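Local coordinates for protein putative cytochrome P450 hydroxylase (Chondromyces apiculatus DSM 436, PDB 6GMF) that probably acts as a haem-dependent cytochrome P450 monooxygenase, using molecular oxygen to hydroxylate small organic substrates such as terpenes, at residues Arg152-Met163 / Gln177-Tyr188. Residues are numbered along the deposited sequence; the frame is centred on the assembly and turned at random.
Sequences RRADFKRWSDDM and QLERSTQEFYAY
W159 lies as a knob among S181, E184, F185 and Y188, and can be followed outward atom by atom. Its CB points toward helix 177-188, and with CG anti to the carbonyl carbon (chi1 -53°) CG comes near S181 O. CD1 faces S181, 3.5 Å from its OG, which lies in the ring plane. Next along the rim, NE1 donates a fairly straight bond to E184 OE2 at 3.0 Å, on that oxygen's anti lone pair. CE3 meets CD2 of F185 at 3.9 Å, and at the far end CH2 touches CB of Y188 at 3.6 Å. Over one face sits the backbone of E184 and F185: CA of F185 stands 3.9 Å from the six-membered ring centroid and 8° off its normal, a CH-pi contact. Replacing the indole with an alanine is likely to open a gap between the helices and leave E184 OE2 without its N-H donor. R158 NH2 also reaches E184 OE2 (2.9 Å), within its own guanidinium plane but tilted out of the carboxylate plane; this salt bridge joins a network with R152, D155 and R180. A water links R158 NE, S181 OG and E184 OE2. R152 CG packs on Y188 CE1 (3.6 Å), and the hydroxyl of Y188 is hydrogen-bonded to the backbone N of A149. With axes 9.1 Å apart and crossing at -134°, segments 153-163 and 177-188, the latter continuing to residue 198, form a knobs-into-holes pair, consistent with the F and G helices of the P450 fold.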
loop_
_atom_site.group_PDB
_atom_site.type_symbol
_atom_site.label_atom_id
_atom_site.label_comp_id
_atom_site.label_asym_id
_atom_site.label_seq_id
_atom_site.Cartn_x
_atom_site.Cartn_y
_atom_site.Cartn_z
ATOM N N ARG A 152 10.700 -15.905 -16.093
ATOM C CA ARG A 152 10.834 -15.828 -14.599
ATOM C C ARG A 152 9.616 -15.098 -13.987
ATOM O O ARG A 152 9.546 -14.910 -12.797
ATOM C CB ARG A 152 12.137 -15.120 -14.180
ATOM C CG ARG A 152 13.411 -15.803 -14.656
ATOM C CD ARG A 152 13.949 -16.852 -13.684
ATOM N NE ARG A 152 13.052 -17.965 -13.435
ATOM C CZ ARG A 152 12.848 -18.995 -14.272
ATOM N NH1 ARG A 152 11.988 -19.971 -13.963
ATOM N NH2 ARG A 152 13.510 -19.045 -15.426
ATOM N N ARG A 153 8.630 -14.736 -14.795
ATOM C CA ARG A 153 7.450 -14.021 -14.334
ATOM C C ARG A 153 6.609 -14.875 -13.376
ATOM O O ARG A 153 6.040 -14.341 -12.432
ATOM C CB ARG A 153 6.594 -13.573 -15.523
ATOM C CG ARG A 153 7.304 -12.594 -16.445
ATOM C CD ARG A 153 7.341 -11.211 -15.846
ATOM N NE ARG A 153 6.062 -10.508 -15.985
ATOM C CZ ARG A 153 5.729 -9.777 -17.050
ATOM N NH1 ARG A 153 4.554 -9.170 -17.103
ATOM N NH2 ARG A 153 6.578 -9.667 -18.061
ATOM N N ALA A 154 6.523 -16.207 -13.622
ATOM C CA ALA A 154 5.737 -17.061 -12.711
ATOM C C ALA A 154 6.445 -17.245 -11.357
ATOM O O ALA A 154 5.807 -17.199 -10.322
ATOM C CB ALA A 154 5.446 -18.358 -13.397
ATOM N N ASP A 155 7.775 -17.357 -11.363
ATOM C CA ASP A 155 8.538 -17.329 -10.122
ATOM C C ASP A 155 8.287 -15.998 -9.399
ATOM O O ASP A 155 8.054 -15.965 -8.231
ATOM C CB ASP A 155 10.049 -17.470 -10.312
ATOM C CG ASP A 155 10.553 -18.846 -10.679
ATOM O OD1 ASP A 155 9.832 -19.860 -10.358
ATOM O OD2 ASP A 155 11.648 -18.897 -11.269
ATOM N N PHE A 156 8.237 -14.892 -10.160
ATOM C CA PHE A 156 8.047 -13.568 -9.542
ATOM C C PHE A 156 6.669 -13.488 -8.884
ATOM O O PHE A 156 6.497 -12.917 -7.799
ATOM C CB PHE A 156 8.207 -12.463 -10.576
ATOM C CG PHE A 156 8.250 -11.077 -9.989
ATOM C CD1 PHE A 156 7.078 -10.370 -9.776
ATOM C CD2 PHE A 156 9.443 -10.472 -9.616
ATOM C CE1 PHE A 156 7.088 -9.066 -9.315
ATOM C CE2 PHE A 156 9.439 -9.193 -9.091
ATOM C CZ PHE A 156 8.259 -8.496 -8.926
ATOM N N LYS A 157 5.664 -14.041 -9.560
ATOM C CA LYS A 157 4.326 -14.141 -8.975
ATOM C C LYS A 157 4.357 -14.919 -7.654
ATOM O O LYS A 157 3.755 -14.492 -6.709
ATOM C CB LYS A 157 3.324 -14.759 -9.950
ATOM C CG LYS A 157 1.954 -15.049 -9.352
ATOM C CD LYS A 157 0.971 -15.589 -10.363
ATOM C CE LYS A 157 -0.377 -16.079 -9.858
ATOM N NZ LYS A 157 -0.320 -16.742 -8.528
ATOM N N ARG A 158 5.060 -16.056 -7.641
ATOM C CA ARG A 158 5.105 -16.852 -6.446
ATOM C C ARG A 158 5.762 -16.064 -5.306
ATOM O O ARG A 158 5.276 -16.068 -4.215
ATOM C CB ARG A 158 5.828 -18.168 -6.710
ATOM C CG ARG A 158 5.878 -19.075 -5.493
ATOM C CD ARG A 158 6.554 -20.409 -5.787
ATOM N NE ARG A 158 7.973 -20.368 -6.074
ATOM C CZ ARG A 158 8.542 -20.352 -7.287
ATOM N NH1 ARG A 158 7.827 -20.462 -8.411
ATOM N NH2 ARG A 158 9.838 -20.127 -7.389
ATOM N N TRP A 159 6.882 -15.409 -5.595
ATOM C CA TRP A 159 7.570 -14.611 -4.609
ATOM C C TRP A 159 6.633 -13.516 -4.074
ATOM O O TRP A 159 6.487 -13.358 -2.873
ATOM C CB TRP A 159 8.857 -13.991 -5.156
ATOM C CG TRP A 159 9.796 -14.973 -5.775
ATOM C CD1 TRP A 159 9.986 -16.274 -5.387
ATOM C CD2 TRP A 159 10.759 -14.714 -6.804
ATOM N NE1 TRP A 159 10.960 -16.849 -6.166
ATOM C CE2 TRP A 159 11.422 -15.923 -7.059
ATOM C CE3 TRP A 159 11.051 -13.607 -7.601
ATOM C CZ2 TRP A 159 12.413 -16.026 -8.033
ATOM C CZ3 TRP A 159 11.982 -13.727 -8.600
ATOM C CH2 TRP A 159 12.650 -14.923 -8.811
ATOM N N SER A 160 5.946 -12.829 -4.993
ATOM C CA SER A 160 4.993 -11.770 -4.662
ATOM C C SER A 160 3.891 -12.341 -3.764
ATOM O O SER A 160 3.559 -11.737 -2.735
ATOM C CB SER A 160 4.396 -11.167 -5.929
ATOM O OG SER A 160 5.373 -10.456 -6.660
ATOM N N ASP A 161 3.312 -13.481 -4.152
ATOM C CA ASP A 161 2.236 -14.088 -3.385
ATOM C C ASP A 161 2.719 -14.423 -1.968
ATOM O O ASP A 161 2.006 -14.223 -0.980
ATOM C CB ASP A 161 1.679 -15.345 -4.048
ATOM C CG ASP A 161 0.927 -15.136 -5.348
ATOM O OD1 ASP A 161 0.472 -13.992 -5.605
ATOM O OD2 ASP A 161 0.791 -16.133 -6.096
ATOM N N ASP A 162 3.938 -14.922 -1.846
ATOM C CA ASP A 162 4.473 -15.359 -0.566
ATOM C C ASP A 162 4.821 -14.169 0.332
ATOM O O ASP A 162 4.899 -14.304 1.544
ATOM C CB ASP A 162 5.711 -16.234 -0.756
ATOM C CG ASP A 162 5.410 -17.643 -1.244
ATOM O OD1 ASP A 162 4.228 -18.051 -1.243
ATOM O OD2 ASP A 162 6.371 -18.306 -1.642
ATOM N N MET A 163 5.003 -12.990 -0.250
ATOM C CA MET A 163 5.444 -11.826 0.514
ATOM C C MET A 163 4.236 -10.996 0.974
ATOM O O MET A 163 4.409 -10.096 1.774
ATOM C CB MET A 163 6.409 -10.992 -0.335
ATOM C CG MET A 163 7.820 -11.572 -0.380
ATOM S SD MET A 163 8.893 -10.790 -1.649
ATOM C CE MET A 163 10.313 -11.877 -1.513
ATOM N N GLN A 177 8.364 -21.532 3.335
ATOM C CA GLN A 177 8.024 -21.068 2.013
ATOM C C GLN A 177 8.510 -19.615 1.831
ATOM O O GLN A 177 9.059 -19.274 0.791
ATOM C CB GLN A 177 6.523 -21.265 1.795
ATOM C CG GLN A 177 6.042 -20.856 0.407
ATOM C CD GLN A 177 6.675 -21.640 -0.727
ATOM O OE1 GLN A 177 7.324 -21.074 -1.627
ATOM N NE2 GLN A 177 6.446 -22.956 -0.720
ATOM N N LEU A 178 8.332 -18.760 2.849
ATOM C CA LEU A 178 8.669 -17.328 2.780
ATOM C C LEU A 178 10.187 -17.137 2.654
ATOM O O LEU A 178 10.682 -16.329 1.835
ATOM C CB LEU A 178 8.133 -16.625 4.032
ATOM C CG LEU A 178 8.584 -15.181 4.240
ATOM C CD1 LEU A 178 8.209 -14.298 3.063
ATOM C CD2 LEU A 178 7.991 -14.629 5.528
ATOM N N GLU A 179 10.941 -17.884 3.459
ATOM C CA GLU A 179 12.378 -17.858 3.377
ATOM C C GLU A 179 12.855 -18.253 1.970
ATOM O O GLU A 179 13.777 -17.647 1.444
ATOM C CB GLU A 179 13.013 -18.822 4.376
ATOM C CG GLU A 179 12.786 -18.420 5.809
ATOM C CD GLU A 179 13.687 -19.158 6.786
ATOM O OE1 GLU A 179 14.375 -20.119 6.349
ATOM O OE2 GLU A 179 13.713 -18.754 7.976
ATOM N N ARG A 180 12.273 -19.310 1.392
ATOM C CA ARG A 180 12.719 -19.786 0.078
ATOM C C ARG A 180 12.457 -18.699 -0.969
ATOM O O ARG A 180 13.306 -18.391 -1.803
ATOM C CB ARG A 180 11.982 -21.063 -0.345
ATOM C CG ARG A 180 12.430 -21.609 -1.694
ATOM C CD ARG A 180 12.020 -23.051 -1.918
ATOM N NE ARG A 180 10.579 -23.239 -2.045
ATOM C CZ ARG A 180 9.916 -23.260 -3.203
ATOM N NH1 ARG A 180 10.571 -23.054 -4.347
ATOM N NH2 ARG A 180 8.621 -23.511 -3.185
ATOM N N SER A 181 11.270 -18.120 -0.894
ATOM C CA SER A 181 10.899 -17.099 -1.876
ATOM C C SER A 181 11.823 -15.889 -1.745
ATOM O O SER A 181 12.213 -15.317 -2.750
ATOM C CB SER A 181 9.457 -16.724 -1.760
ATOM O OG SER A 181 8.644 -17.670 -2.459
ATOM N N THR A 182 12.186 -15.508 -0.506
ATOM C CA THR A 182 13.034 -14.357 -0.295
ATOM C C THR A 182 14.436 -14.678 -0.832
ATOM O O THR A 182 15.012 -13.872 -1.551
ATOM C CB THR A 182 13.056 -13.907 1.174
ATOM O OG1 THR A 182 11.736 -13.557 1.594
ATOM C CG2 THR A 182 13.982 -12.742 1.423
ATOM N N GLN A 183 14.972 -15.874 -0.519
ATOM C CA GLN A 183 16.274 -16.306 -1.038
ATOM C C GLN A 183 16.245 -16.362 -2.573
ATOM O O GLN A 183 17.173 -15.879 -3.202
ATOM C CB GLN A 183 16.743 -17.654 -0.484
ATOM C CG GLN A 183 17.164 -17.591 0.977
ATOM N N GLU A 184 15.167 -16.907 -3.155
ATOM C CA GLU A 184 15.129 -17.014 -4.629
ATOM C C GLU A 184 15.050 -15.629 -5.291
ATOM O O GLU A 184 15.676 -15.382 -6.341
ATOM C CB GLU A 184 13.953 -17.871 -5.080
ATOM C CG GLU A 184 14.075 -19.337 -4.721
ATOM C CD GLU A 184 12.834 -20.148 -5.016
ATOM O OE1 GLU A 184 12.915 -21.395 -4.933
ATOM O OE2 GLU A 184 11.792 -19.553 -5.274
ATOM N N PHE A 185 14.250 -14.739 -4.694
ATOM C CA PHE A 185 14.127 -13.338 -5.160
ATOM C C PHE A 185 15.505 -12.698 -5.273
ATOM O O PHE A 185 15.863 -12.126 -6.289
ATOM C CB PHE A 185 13.254 -12.511 -4.210
ATOM C CG PHE A 185 13.125 -11.047 -4.589
ATOM C CD1 PHE A 185 14.084 -10.121 -4.177
ATOM C CD2 PHE A 185 12.094 -10.598 -5.401
ATOM C CE1 PHE A 185 14.007 -8.787 -4.556
ATOM C CE2 PHE A 185 12.007 -9.252 -5.761
ATOM C CZ PHE A 185 12.958 -8.352 -5.342
ATOM N N TYR A 186 16.277 -12.825 -4.206
ATOM C CA TYR A 186 17.580 -12.145 -4.169
ATOM C C TYR A 186 18.606 -12.867 -5.051
ATOM O O TYR A 186 19.417 -12.232 -5.666
ATOM C CB TYR A 186 18.112 -11.987 -2.747
ATOM C CG TYR A 186 17.420 -10.914 -1.946
ATOM C CD1 TYR A 186 17.292 -9.633 -2.461
ATOM C CD2 TYR A 186 16.860 -11.178 -0.720
ATOM C CE1 TYR A 186 16.681 -8.623 -1.739
ATOM C CE2 TYR A 186 16.248 -10.176 0.023
ATOM C CZ TYR A 186 16.132 -8.904 -0.506
ATOM O OH TYR A 186 15.560 -7.890 0.210
ATOM N N ALA A 187 18.476 -14.188 -5.199
ATOM C CA ALA A 187 19.389 -14.917 -6.055
ATOM C C ALA A 187 19.166 -14.457 -7.499
ATOM O O ALA A 187 20.089 -14.081 -8.230
ATOM C CB ALA A 187 19.167 -16.401 -5.862
ATOM N N TYR A 188 17.897 -14.393 -7.890
ATOM C CA TYR A 188 17.581 -13.991 -9.215
ATOM C C TYR A 188 17.980 -12.528 -9.436
ATOM O O TYR A 188 18.663 -12.168 -10.432
ATOM C CB TYR A 188 16.085 -14.187 -9.488
ATOM C CG TYR A 188 15.690 -13.608 -10.829
ATOM C CD1 TYR A 188 16.224 -14.136 -11.995
ATOM C CD2 TYR A 188 14.828 -12.523 -10.958
ATOM C CE1 TYR A 188 15.912 -13.622 -13.244
ATOM C CE2 TYR A 188 14.506 -11.999 -12.202
ATOM C CZ TYR A 188 15.058 -12.548 -13.344
ATOM O OH TYR A 188 14.748 -12.049 -14.577
HETATM O O HOH W 1 9.461 -19.998 -3.731
#